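Local atomic coordinates of L-hydantoinase (Arthrobacter aurescens, PDB entry 1GKR), a protein that hydrolyses the cyclic amide of 5-substituted hydantoins at a two-zinc centre, favouring aryl over alkyl derivatives, with a stereoselectivity that depends on the substrate. Residues E59-I64 against T88-M93; G73-D78 against G114-V119; S241-V246 against N294-E299; L268-D273 against P286-A291. One frame throughout, in Å; residues are numbered along the deposited sequence.

Contact 1 of 4, residues E59-I64 against T88-M93; sequences EHVHII and TTIIEM. With ZN (zinc ion), chain F.
M93 N donates to V61 O at 2.9 Å, closing the parallel bridge between V61 and E92 near the C-terminal ends of two neighbouring strands of the amidohydrolase TIM barrel. On the V61, I90 and I63 side the packing is close and apolar. V61 CG2 meets I90 CB at 3.8 Å, the two side chains crossing at about a right angle, and I63 CD1 touches I90 CD1 at 3.7 Å. The E92 chain bends at chi2 (-66°), bringing its carboxylate beside the turn that follows the strand, where OE1 accepts from I64 N at 3.3 Å, from above the carboxylate plane.

The metal side is looser and holds water. H60 and H62, the pair of histidines characteristic of the family's first barrel strand, bind one zinc ion through NE2, completed by D312 and the carbamate of K147, with water 2 at 2.5 Å from the zinc. M93 SD lies 4.2 Å from the H60 ring centroid, obliquely placed, while water 1 meets H62 ND1 in the ring plane.

Strand 120-123 continues the barrel beyond I90 and E92, helix 75-85 packs on I63 and E92 through F75, and helix 357-372 lies against E59 and I91.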
loop_
_atom_site.group_PDB
_atom_site.type_symbol
_atom_site.label_atom_id
_atom_site.label_comp_id
_atom_site.label_asym_id
_atom_site.label_seq_id
_atom_site.Cartn_x
_atom_site.Cartn_y
_atom_site.Cartn_z
ATOM N N GLU A 59 23.144 -13.925 18.022
ATOM C CA GLU A 59 21.880 -14.435 18.555
ATOM C C GLU A 59 21.448 -15.759 17.948
ATOM O O GLU A 59 20.420 -16.315 18.340
ATOM C CB GLU A 59 20.760 -13.428 18.273
ATOM C CG GLU A 59 20.521 -13.255 16.774
ATOM C CD GLU A 59 19.497 -12.186 16.430
ATOM O OE1 GLU A 59 19.253 -11.297 17.273
ATOM O OE2 GLU A 59 18.951 -12.229 15.302
ATOM N N HIS A 60 22.205 -16.261 16.981
ATOM C CA HIS A 60 21.804 -17.493 16.331
ATOM C C HIS A 60 22.904 -18.548 16.250
ATOM O O HIS A 60 23.524 -18.744 15.202
ATOM C CB HIS A 60 21.276 -17.160 14.944
ATOM C CG HIS A 60 20.467 -18.256 14.337
ATOM N ND1 HIS A 60 19.507 -18.028 13.371
ATOM C CD2 HIS A 60 20.472 -19.592 14.559
ATOM C CE1 HIS A 60 18.957 -19.179 13.029
ATOM N NE2 HIS A 60 19.525 -20.143 13.735
ATOM N N VAL A 61 23.115 -19.244 17.358
ATOM C CA VAL A 61 24.151 -20.250 17.431
ATOM C C VAL A 61 23.618 -21.637 17.798
ATOM O O VAL A 61 22.775 -21.786 18.695
ATOM C CB VAL A 61 25.224 -19.808 18.459
ATOM C CG1 VAL A 61 26.385 -20.801 18.503
ATOM C CG2 VAL A 61 25.712 -18.427 18.101
ATOM N N HIS A 62 24.108 -22.642 17.075
ATOM C CA HIS A 62 23.743 -24.038 17.315
ATOM C C HIS A 62 25.002 -24.872 17.601
ATOM O O HIS A 62 25.427 -25.669 16.760
ATOM C CB HIS A 62 23.061 -24.659 16.102
ATOM C CG HIS A 62 21.784 -23.999 15.703
ATOM N ND1 HIS A 62 20.601 -24.195 16.380
ATOM C CD2 HIS A 62 21.486 -23.203 14.646
ATOM C CE1 HIS A 62 19.628 -23.553 15.755
ATOM N NE2 HIS A 62 20.139 -22.942 14.701
ATOM N N ILE A 63 25.624 -24.678 18.758
ATOM C CA ILE A 63 26.780 -25.486 19.088
ATOM C C ILE A 63 26.207 -26.868 19.399
ATOM O O ILE A 63 26.868 -27.877 19.192
ATOM C CB ILE A 63 27.537 -24.933 20.305
ATOM C CG1 ILE A 63 28.252 -23.639 19.914
ATOM C CG2 ILE A 63 28.537 -25.972 20.815
ATOM C CD1 ILE A 63 28.925 -22.934 21.070
ATOM N N ILE A 64 24.958 -26.881 19.867
ATOM C CA ILE A 64 24.206 -28.097 20.191
ATOM C C ILE A 64 24.659 -28.760 21.475
ATOM O O ILE A 64 23.941 -28.714 22.474
ATOM C CB ILE A 64 24.303 -29.148 19.080
ATOM C CG1 ILE A 64 23.987 -28.525 17.715
ATOM C CG2 ILE A 64 23.343 -30.296 19.399
ATOM C CD1 ILE A 64 22.516 -28.426 17.401
ATOM N N THR A 88 32.026 -12.366 21.041
ATOM C CA THR A 88 32.184 -12.436 22.486
ATOM C C THR A 88 30.994 -12.960 23.285
ATOM O O THR A 88 31.155 -13.375 24.429
ATOM C CB THR A 88 32.610 -11.079 23.010
ATOM O OG1 THR A 88 31.688 -10.087 22.542
ATOM C CG2 THR A 88 34.015 -10.752 22.496
ATOM N N THR A 89 29.790 -12.898 22.735
ATOM C CA THR A 89 28.675 -13.506 23.448
ATOM C C THR A 89 27.730 -14.158 22.438
ATOM O O THR A 89 27.439 -13.604 21.368
ATOM C CB THR A 89 27.905 -12.541 24.426
ATOM O OG1 THR A 89 26.589 -12.305 23.933
ATOM C CG2 THR A 89 28.624 -11.256 24.628
ATOM N N ILE A 90 27.307 -15.375 22.773
ATOM C CA ILE A 90 26.432 -16.157 21.922
ATOM C C ILE A 90 25.141 -16.475 22.660
ATOM O O ILE A 90 25.081 -16.433 23.893
ATOM C CB ILE A 90 27.092 -17.514 21.536
ATOM C CG1 ILE A 90 27.269 -18.380 22.788
ATOM C CG2 ILE A 90 28.451 -17.291 20.906
ATOM C CD1 ILE A 90 27.786 -19.756 22.509
ATOM N N ILE A 91 24.104 -16.785 21.898
ATOM C CA ILE A 91 22.850 -17.178 22.491
ATOM C C ILE A 91 22.569 -18.535 21.845
ATOM O O ILE A 91 22.265 -18.590 20.661
ATOM C CB ILE A 91 21.753 -16.154 22.175
ATOM C CG1 ILE A 91 22.296 -14.738 22.400
ATOM C CG2 ILE A 91 20.578 -16.347 23.115
ATOM C CD1 ILE A 91 21.239 -13.641 22.327
ATOM N N GLU A 92 22.722 -19.621 22.613
ATOM C CA GLU A 92 22.510 -20.992 22.118
ATOM C C GLU A 92 21.058 -21.304 21.883
ATOM O O GLU A 92 20.241 -21.095 22.780
ATOM C CB GLU A 92 23.008 -22.026 23.123
ATOM C CG GLU A 92 24.227 -22.802 22.702
ATOM C CD GLU A 92 24.009 -23.709 21.514
ATOM O OE1 GLU A 92 23.218 -24.684 21.597
ATOM O OE2 GLU A 92 24.657 -23.435 20.490
ATOM N N MET A 93 20.744 -21.819 20.697
ATOM C CA MET A 93 19.372 -22.195 20.378
ATOM C C MET A 93 19.050 -23.442 21.210
ATOM O O MET A 93 19.949 -24.089 21.749
ATOM C CB MET A 93 19.233 -22.497 18.890
ATOM C CG MET A 93 19.586 -21.332 17.992
ATOM S SD MET A 93 18.198 -20.260 17.516
ATOM C CE MET A 93 17.074 -20.519 18.859
HETATM ZN ZN ZN F . 19.151 -22.100 13.010
HETATM O O HOH W 1 20.721 -25.418 19.067
HETATM O O HOH W 2 18.758 -23.308 10.852
#

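Contact 2 of 4, residues G73-D78 against G114-V119; sequences GRFELD and GQRLKV
E76 OE2 receives R116 NH1 at 2.7 Å, in a nearly straight bond (160°) that lies in the guanidinium plane and meets the oxygen almost along its C-O axis. This pair is the centre of a salt-bridge network of R74, E76 and R116, set where the start of helix 75-85 meets the end of helix 103-116 on the outside of the TIM barrel. The other carboxylate oxygen, E76 OE1, stands 3.6 Å from R74 NH2 over the face of that guanidinium, so the two attract through charge without an N-H aimed at the oxygen.

R116 reaches its partner by bending at chi3 (-83°), after CB has passed 3.5 Å from E76 CG. F75 CD2 then lies over one face of the guanidinium near its rim, with the ring and guanidinium planes 43° apart, too tilted for a stack. R116 NH2 has its own salt bridge to D65, so this cation joins two acidic residues and is likely to stabilise the buried E76 in its charged form. A leucine in place of R116 would probably leave E76 OE2 without its strong partner and remove the guanidinium that lies beside F75 CD2.

Further along, K118 pairs chiefly with E80, and its NZ also makes a weak hydrogen bond to E76 O at 3.1 Å. L117 fills the apolar remainder: its CD2 methyl rests 3.7 Å from F75 CB, and just as close to F75 O.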
loop_
_atom_site.group_PDB
_atom_site.type_symbol
_atom_site.label_atom_id
_atom_site.label_comp_id
_atom_site.label_asym_id
_atom_site.label_seq_id
_atom_site.Cartn_x
_atom_site.Cartn_y
_atom_site.Cartn_z
ATOM N N GLY A 73 28.703 -30.512 17.937
ATOM C CA GLY A 73 29.604 -29.491 18.451
ATOM C C GLY A 73 29.826 -29.572 19.953
ATOM O O GLY A 73 28.961 -30.053 20.699
ATOM N N ARG A 74 30.989 -29.104 20.401
ATOM C CA ARG A 74 31.339 -29.107 21.825
ATOM C C ARG A 74 31.518 -27.660 22.301
ATOM O O ARG A 74 32.150 -26.852 21.614
ATOM C CB ARG A 74 32.665 -29.847 22.058
ATOM C CG ARG A 74 32.840 -31.165 21.310
ATOM C CD ARG A 74 32.182 -32.324 22.044
ATOM N NE ARG A 74 32.784 -32.530 23.356
ATOM C CZ ARG A 74 34.039 -32.911 23.542
ATOM N NH1 ARG A 74 34.822 -33.134 22.494
ATOM N NH2 ARG A 74 34.509 -33.053 24.772
ATOM N N PHE A 75 30.987 -27.328 23.473
ATOM C CA PHE A 75 31.143 -25.976 23.979
ATOM C C PHE A 75 32.600 -25.512 24.006
ATOM O O PHE A 75 32.891 -24.404 23.553
ATOM C CB PHE A 75 30.551 -25.836 25.384
ATOM C CG PHE A 75 29.050 -25.916 25.429
ATOM C CD1 PHE A 75 28.272 -25.302 24.450
ATOM C CD2 PHE A 75 28.409 -26.572 26.473
ATOM C CE1 PHE A 75 26.878 -25.343 24.517
ATOM C CE2 PHE A 75 27.017 -26.619 26.549
ATOM C CZ PHE A 75 26.250 -26.005 25.573
ATOM N N GLU A 76 33.513 -26.341 24.521
ATOM C CA GLU A 76 34.926 -25.947 24.606
ATOM C C GLU A 76 35.639 -25.874 23.279
ATOM O O GLU A 76 36.723 -25.301 23.201
ATOM C CB GLU A 76 35.756 -26.876 25.497
ATOM C CG GLU A 76 34.995 -27.828 26.363
ATOM C CD GLU A 76 34.425 -28.975 25.577
ATOM O OE1 GLU A 76 35.183 -29.559 24.772
ATOM O OE2 GLU A 76 33.225 -29.287 25.774
ATOM N N LEU A 77 35.074 -26.461 22.234
ATOM C CA LEU A 77 35.746 -26.379 20.944
ATOM C C LEU A 77 35.215 -25.233 20.106
ATOM O O LEU A 77 35.963 -24.320 19.757
ATOM C CB LEU A 77 35.611 -27.690 20.180
ATOM C CG LEU A 77 36.244 -28.860 20.925
ATOM C CD1 LEU A 77 36.229 -30.091 20.046
ATOM C CD2 LEU A 77 37.661 -28.488 21.320
ATOM N N ASP A 78 33.923 -25.273 19.801
ATOM C CA ASP A 78 33.293 -24.235 18.994
ATOM C C ASP A 78 33.368 -22.843 19.617
ATOM O O ASP A 78 33.472 -21.850 18.895
ATOM C CB ASP A 78 31.838 -24.608 18.722
ATOM C CG ASP A 78 31.716 -25.899 17.953
ATOM O OD1 ASP A 78 32.299 -26.906 18.407
ATOM O OD2 ASP A 78 31.041 -25.912 16.904
ATOM N N GLY A 114 28.178 -23.196 31.303
ATOM C CA GLY A 114 28.999 -22.374 32.169
ATOM C C GLY A 114 30.350 -22.979 32.518
ATOM O O GLY A 114 31.306 -22.263 32.817
ATOM N N GLN A 115 30.437 -24.299 32.478
ATOM C CA GLN A 115 31.678 -24.971 32.809
ATOM C C GLN A 115 32.601 -25.164 31.627
ATOM O O GLN A 115 33.808 -25.318 31.803
ATOM C CB GLN A 115 31.394 -26.342 33.405
ATOM C CG GLN A 115 30.646 -26.333 34.714
ATOM C CD GLN A 115 30.192 -27.731 35.114
ATOM O OE1 GLN A 115 29.567 -27.919 36.165
ATOM N NE2 GLN A 115 30.498 -28.722 34.270
ATOM N N ARG A 116 32.060 -25.150 30.418
ATOM C CA ARG A 116 32.922 -25.391 29.278
ATOM C C ARG A 116 33.077 -24.311 28.218
ATOM O O ARG A 116 34.031 -24.355 27.433
ATOM C CB ARG A 116 32.515 -26.712 28.632
ATOM C CG ARG A 116 32.778 -27.904 29.541
ATOM C CD ARG A 116 32.410 -29.205 28.880
ATOM N NE ARG A 116 30.989 -29.488 28.994
ATOM C CZ ARG A 116 30.213 -29.818 27.969
ATOM N NH1 ARG A 116 30.733 -29.899 26.746
ATOM N NH2 ARG A 116 28.922 -30.082 28.168
ATOM N N LEU A 117 32.165 -23.341 28.189
ATOM C CA LEU A 117 32.237 -22.265 27.203
ATOM C C LEU A 117 33.401 -21.320 27.468
ATOM O O LEU A 117 33.802 -21.117 28.616
ATOM C CB LEU A 117 30.931 -21.482 27.191
ATOM C CG LEU A 117 29.846 -22.177 26.382
ATOM C CD1 LEU A 117 28.509 -21.484 26.610
ATOM C CD2 LEU A 117 30.256 -22.161 24.908
ATOM N N LYS A 118 33.948 -20.746 26.402
ATOM C CA LYS A 118 35.070 -19.829 26.542
ATOM C C LYS A 118 34.692 -18.362 26.279
ATOM O O LYS A 118 35.481 -17.459 26.544
ATOM C CB LYS A 118 36.224 -20.269 25.637
ATOM C CG LYS A 118 36.898 -21.584 26.043
ATOM C CD LYS A 118 38.269 -21.681 25.374
ATOM C CE LYS A 118 39.121 -22.821 25.916
ATOM N NZ LYS A 118 38.695 -24.130 25.352
ATOM N N VAL A 119 33.501 -18.122 25.745
ATOM C CA VAL A 119 33.031 -16.754 25.535
ATOM C C VAL A 119 31.728 -16.669 26.339
ATOM O O VAL A 119 31.223 -17.689 26.796
ATOM C CB VAL A 119 32.798 -16.444 24.044
ATOM C CG1 VAL A 119 34.126 -16.524 23.293
ATOM C CG2 VAL A 119 31.795 -17.406 23.455
#

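Contact 3 of 4, residues S241-V246 against N294-E299; sequences SNPDGV and NIRLWE
R296 lies across P243 and D244, joining helix 291-303 to the first turn of helix 243-254, two helices on the outside of the TIM barrel. Its CB sits 3.4 Å from P243 CG. CG keeps a looser hold on the same proline ring, and bends at chi2 (-98°) and chi3 then fold the chain back over it. NE passes P243 CB at 3.5 Å, CZ and NH1 also lie against P243 CB, and this carbon ends up over the centre of one guanidinium face. At the tip NH2 reaches D244 OD1 at 2.9 Å. OD1 lies in the guanidinium plane, with the carboxylate itself turned about 50° to it, but the bond is bent (136°) and meets the carboxylate from above its plane, so the salt bridge is probably held more by charge than by direction.

A leucine at R296 would probably leave D244 without this cationic mate and remove the flat group that lies over P243 CB.

Deeper in, L297 supplies the apolar half. Its CD1 packs on the N242-P243 peptide and reaches P243 CG at 3.8 Å and V246 CG2 at 4.2 Å, while CD2 faces S241 O. N242 is the N-cap of helix 243-254: its OD1 accepts from G245 N at 2.8 Å, and E217 takes its ND2.

The chemistry is thus divided between a buried leucine-proline seam and a partly exposed ion pair. Because D244 sits in the first turn of its helix, the carboxylate is likely to be stabilised both by R296 and by the positive end of the helix.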
loop_
_atom_site.group_PDB
_atom_site.type_symbol
_atom_site.label_atom_id
_atom_site.label_comp_id
_atom_site.label_asym_id
_atom_site.label_seq_id
_atom_site.Cartn_x
_atom_site.Cartn_y
_atom_site.Cartn_z
ATOM N N SER A 241 16.084 -15.243 3.854
ATOM C CA SER A 241 16.939 -15.433 2.685
ATOM C C SER A 241 16.729 -14.564 1.463
ATOM O O SER A 241 17.602 -14.539 0.596
ATOM C CB SER A 241 16.815 -16.864 2.196
ATOM O OG SER A 241 15.586 -17.010 1.495
ATOM N N ASN A 242 15.592 -13.880 1.368
ATOM C CA ASN A 242 15.310 -13.095 0.176
ATOM C C ASN A 242 14.830 -11.666 0.411
ATOM O O ASN A 242 14.183 -11.373 1.408
ATOM C CB ASN A 242 14.293 -13.855 -0.667
ATOM C CG ASN A 242 12.900 -13.785 -0.086
ATOM O OD1 ASN A 242 12.179 -12.805 -0.290
ATOM N ND2 ASN A 242 12.516 -14.813 0.658
ATOM N N PRO A 243 15.097 -10.770 -0.550
ATOM C CA PRO A 243 14.732 -9.351 -0.505
ATOM C C PRO A 243 13.268 -9.069 -0.212
ATOM O O PRO A 243 12.947 -8.174 0.580
ATOM C CB PRO A 243 15.124 -8.841 -1.891
ATOM C CG PRO A 243 16.097 -9.852 -2.407
ATOM C CD PRO A 243 15.534 -11.139 -1.908
ATOM N N ASP A 244 12.378 -9.813 -0.860
ATOM C CA ASP A 244 10.954 -9.590 -0.653
ATOM C C ASP A 244 10.497 -9.859 0.773
ATOM O O ASP A 244 9.604 -9.181 1.278
ATOM C CB ASP A 244 10.129 -10.424 -1.634
ATOM C CG ASP A 244 10.370 -10.028 -3.079
ATOM O OD1 ASP A 244 10.481 -8.815 -3.352
ATOM O OD2 ASP A 244 10.443 -10.926 -3.947
ATOM N N GLY A 245 11.108 -10.845 1.419
ATOM C CA GLY A 245 10.739 -11.155 2.784
ATOM C C GLY A 245 11.213 -10.048 3.702
ATOM O O GLY A 245 10.528 -9.667 4.662
ATOM N N VAL A 246 12.400 -9.528 3.414
ATOM C CA VAL A 246 12.942 -8.449 4.219
ATOM C C VAL A 246 11.958 -7.289 4.141
ATOM O O VAL A 246 11.583 -6.713 5.166
ATOM C CB VAL A 246 14.326 -7.987 3.704
ATOM C CG1 VAL A 246 14.788 -6.755 4.468
ATOM C CG2 VAL A 246 15.336 -9.108 3.891
ATOM N N ASN A 294 20.540 -11.495 -4.322
ATOM C CA ASN A 294 21.694 -11.181 -3.500
ATOM C C ASN A 294 22.027 -9.676 -3.554
ATOM O O ASN A 294 22.320 -9.060 -2.533
ATOM C CB ASN A 294 22.897 -12.000 -3.949
ATOM C CG ASN A 294 24.086 -11.798 -3.054
ATOM O OD1 ASN A 294 24.243 -12.490 -2.054
ATOM N ND2 ASN A 294 24.924 -10.819 -3.386
ATOM N N ILE A 295 21.987 -9.082 -4.742
ATOM C CA ILE A 295 22.270 -7.653 -4.869
ATOM C C ILE A 295 21.324 -6.845 -3.984
ATOM O O ILE A 295 21.765 -6.001 -3.208
ATOM C CB ILE A 295 22.102 -7.185 -6.326
ATOM C CG1 ILE A 295 23.193 -7.805 -7.191
ATOM C CG2 ILE A 295 22.186 -5.685 -6.408
ATOM C CD1 ILE A 295 22.833 -7.822 -8.641
ATOM N N ARG A 296 20.027 -7.110 -4.108
ATOM C CA ARG A 296 19.010 -6.425 -3.319
ATOM C C ARG A 296 19.320 -6.528 -1.834
ATOM O O ARG A 296 19.300 -5.537 -1.110
ATOM C CB ARG A 296 17.646 -7.048 -3.576
ATOM C CG ARG A 296 16.996 -6.662 -4.876
ATOM C CD ARG A 296 15.999 -5.539 -4.637
ATOM N NE ARG A 296 14.788 -5.967 -3.928
ATOM C CZ ARG A 296 14.017 -6.990 -4.304
ATOM N NH1 ARG A 296 14.329 -7.710 -5.382
ATOM N NH2 ARG A 296 12.919 -7.281 -3.617
ATOM N N LEU A 297 19.591 -7.746 -1.388
ATOM C CA LEU A 297 19.901 -8.011 0.007
ATOM C C LEU A 297 20.981 -7.075 0.524
ATOM O O LEU A 297 20.837 -6.483 1.604
ATOM C CB LEU A 297 20.366 -9.455 0.156
ATOM C CG LEU A 297 19.571 -10.409 1.044
ATOM C CD1 LEU A 297 18.083 -10.230 0.860
ATOM C CD2 LEU A 297 19.990 -11.828 0.691
ATOM N N TRP A 298 22.060 -6.934 -0.245
ATOM C CA TRP A 298 23.161 -6.066 0.161
ATOM C C TRP A 298 22.757 -4.603 0.283
ATOM O O TRP A 298 23.292 -3.878 1.127
ATOM C CB TRP A 298 24.333 -6.193 -0.796
ATOM C CG TRP A 298 25.255 -7.324 -0.466
ATOM C CD1 TRP A 298 25.353 -8.534 -1.112
ATOM C CD2 TRP A 298 26.268 -7.330 0.544
ATOM N NE1 TRP A 298 26.370 -9.281 -0.573
ATOM C CE2 TRP A 298 26.950 -8.571 0.445
ATOM C CE3 TRP A 298 26.669 -6.407 1.522
ATOM C CZ2 TRP A 298 28.015 -8.913 1.287
ATOM C CZ3 TRP A 298 27.728 -6.743 2.363
ATOM C CH2 TRP A 298 28.391 -7.989 2.238
ATOM N N GLU A 299 21.827 -4.163 -0.557
ATOM C CA GLU A 299 21.355 -2.786 -0.486
ATOM C C GLU A 299 20.529 -2.624 0.784
ATOM O O GLU A 299 20.697 -1.679 1.549
ATOM C CB GLU A 299 20.481 -2.457 -1.684
ATOM C CG GLU A 299 21.232 -2.197 -2.964
ATOM C CD GLU A 299 20.289 -1.974 -4.135
ATOM O OE1 GLU A 299 19.288 -1.236 -3.956
ATOM O OE2 GLU A 299 20.552 -2.530 -5.229
#

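Contact 4 of 4, residues L268-D273 against P286-A291; sequences LNITTD and PPVRSA
Two irregular segments of the connection that leads from barrel strand 259-263 to helix 291-303 meet here, one leaving helix 265-268 and the other running up to the N-cap of helix 291-303. A single backbone bond ties them: T272 N donates to R289 O at 3.0 Å, with a bent N-H...O angle of 137° and the donor lying above the carbonyl plane.

The T272 side chain straddles the same stretch of backbone. Its CG2 methyl touches V288 O at 3.3 Å and lies similarly near R289 O, whereas OG1, placed between its own backbone N and carbonyl carbon (chi1 52°), comes to 3.4 Å from S290 CA. On the inner side V288 turns its CG1 methyl against the I270 carbonyl and packs at 4.2 Å from I270 CB. Farther out T271 CG2 rests on A291 CB at 3.7 Å, and the same CB is met by D273 OD2 at 3.6 Å.

S290 is directed the other way: its OG caps M293 N at the start of helix 291-303. The R289 side chain also leaves the contact, its guanidinium bound by S241, E217 and E209, about 9 Å from the side chains of the zinc ligands H183 and H239.

Apart from that one bond, contact between the segments is mostly van der Waals, methyl groups lying on carbonyls and on each other. R289 thus contributes only its carbonyl here, while its guanidinium is paired with E217 and E209 and hydrogen-bonded to S241.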
loop_
_atom_site.group_PDB
_atom_site.type_symbol
_atom_site.label_atom_id
_atom_site.label_comp_id
_atom_site.label_asym_id
_atom_site.label_seq_id
_atom_site.Cartn_x
_atom_site.Cartn_y
_atom_site.Cartn_z
ATOM N N LEU A 268 24.291 -13.505 2.401
ATOM C CA LEU A 268 24.887 -12.336 1.759
ATOM C C LEU A 268 26.131 -12.676 0.942
ATOM O O LEU A 268 26.351 -12.097 -0.120
ATOM C CB LEU A 268 25.251 -11.279 2.805
ATOM C CG LEU A 268 24.069 -10.636 3.532
ATOM C CD1 LEU A 268 24.561 -9.770 4.663
ATOM C CD2 LEU A 268 23.275 -9.815 2.562
ATOM N N ASN A 269 26.923 -13.630 1.430
ATOM C CA ASN A 269 28.165 -14.020 0.771
ATOM C C ASN A 269 28.139 -15.269 -0.095
ATOM O O ASN A 269 29.189 -15.725 -0.543
ATOM C CB ASN A 269 29.259 -14.159 1.821
ATOM C CG ASN A 269 29.495 -12.871 2.563
ATOM O OD1 ASN A 269 30.105 -11.944 2.033
ATOM N ND2 ASN A 269 28.991 -12.788 3.791
ATOM N N ILE A 270 26.959 -15.837 -0.325
ATOM C CA ILE A 270 26.857 -17.025 -1.167
ATOM C C ILE A 270 25.660 -16.865 -2.073
ATOM O O ILE A 270 24.661 -16.248 -1.707
ATOM C CB ILE A 270 26.682 -18.305 -0.353
ATOM C CG1 ILE A 270 27.802 -18.429 0.668
ATOM C CG2 ILE A 270 26.739 -19.508 -1.269
ATOM C CD1 ILE A 270 27.614 -19.593 1.590
ATOM N N THR A 271 25.758 -17.443 -3.258
ATOM C CA THR A 271 24.707 -17.332 -4.251
ATOM C C THR A 271 24.408 -18.677 -4.846
ATOM O O THR A 271 25.221 -19.590 -4.740
ATOM C CB THR A 271 25.171 -16.376 -5.344
ATOM O OG1 THR A 271 24.798 -15.051 -4.971
ATOM C CG2 THR A 271 24.598 -16.727 -6.675
ATOM N N THR A 272 23.245 -18.819 -5.469
ATOM C CA THR A 272 22.932 -20.099 -6.067
ATOM C C THR A 272 23.935 -20.453 -7.157
ATOM O O THR A 272 24.161 -21.635 -7.403
ATOM C CB THR A 272 21.497 -20.168 -6.636
ATOM O OG1 THR A 272 21.255 -19.064 -7.515
ATOM C CG2 THR A 272 20.494 -20.168 -5.508
ATOM N N ASP A 273 24.560 -19.480 -7.821
ATOM C CA ASP A 273 25.518 -19.926 -8.817
ATOM C C ASP A 273 26.866 -20.325 -8.230
ATOM O O ASP A 273 27.895 -20.256 -8.891
ATOM C CB ASP A 273 25.679 -18.973 -10.035
ATOM C CG ASP A 273 25.405 -17.525 -9.732
ATOM O OD1 ASP A 273 26.273 -16.860 -9.133
ATOM O OD2 ASP A 273 24.320 -17.047 -10.126
ATOM N N PRO A 286 16.304 -21.581 5.469
ATOM C CA PRO A 286 15.894 -21.525 4.060
ATOM C C PRO A 286 17.084 -21.572 3.116
ATOM O O PRO A 286 18.200 -21.219 3.492
ATOM C CB PRO A 286 15.189 -20.178 3.944
ATOM C CG PRO A 286 14.834 -19.842 5.319
ATOM C CD PRO A 286 15.996 -20.313 6.129
ATOM N N PRO A 287 16.847 -21.969 1.859
ATOM C CA PRO A 287 17.890 -22.069 0.834
ATOM C C PRO A 287 18.537 -20.730 0.503
ATOM O O PRO A 287 17.920 -19.667 0.662
ATOM C CB PRO A 287 17.135 -22.617 -0.373
ATOM C CG PRO A 287 15.956 -23.312 0.221
ATOM C CD PRO A 287 15.544 -22.380 1.313
ATOM N N VAL A 288 19.785 -20.787 0.050
ATOM C CA VAL A 288 20.484 -19.586 -0.371
ATOM C C VAL A 288 19.776 -19.239 -1.670
ATOM O O VAL A 288 19.399 -20.128 -2.433
ATOM C CB VAL A 288 21.954 -19.868 -0.646
ATOM C CG1 VAL A 288 22.598 -18.682 -1.323
ATOM C CG2 VAL A 288 22.656 -20.158 0.657
ATOM N N ARG A 289 19.574 -17.955 -1.918
ATOM C CA ARG A 289 18.865 -17.540 -3.114
ATOM C C ARG A 289 19.728 -17.093 -4.297
ATOM O O ARG A 289 20.954 -17.202 -4.275
ATOM C CB ARG A 289 17.868 -16.453 -2.737
ATOM C CG ARG A 289 16.454 -16.964 -2.511
ATOM C CD ARG A 289 16.267 -17.914 -1.340
ATOM N NE ARG A 289 15.378 -19.003 -1.750
ATOM C CZ ARG A 289 14.391 -19.517 -1.019
ATOM N NH1 ARG A 289 14.124 -19.057 0.192
ATOM N NH2 ARG A 289 13.667 -20.512 -1.505
ATOM N N SER A 290 19.073 -16.577 -5.331
ATOM C CA SER A 290 19.755 -16.145 -6.555
ATOM C C SER A 290 20.661 -14.921 -6.457
ATOM O O SER A 290 20.524 -14.086 -5.556
ATOM C CB SER A 290 18.733 -15.875 -7.658
ATOM O OG SER A 290 18.261 -14.545 -7.572
ATOM N N ALA A 291 21.564 -14.811 -7.433
ATOM C CA ALA A 291 22.510 -13.699 -7.509
ATOM C C ALA A 291 21.779 -12.366 -7.588
ATOM O O ALA A 291 22.200 -11.385 -6.983
ATOM C CB ALA A 291 23.416 -13.868 -8.721
#

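Contacts 1 and 2 come first along the chain and interlock: their segments alternate, their centres are 11 Å apart, and I63 of contact 1 packs on F75, R74 and D78 of contact 2. Contact 1 joins strands 51-62 and 87-92; contact 2 sets the connecting helix 75-85 against the end of helix 103-116. Contacts 3 and 4 follow, 10 Å apart between centres, with 268-273 and 286-291 lying between the two segments of contact 3; R289 NH1 reaches S241 OG and W298 NE1 reaches L268 O. Contacts 2 and 3, centres about 33 Å apart, lie on opposite sides of the chain's centre. Contact 1 holds zinc ligands; the other three join outer helices and loops of the barrel.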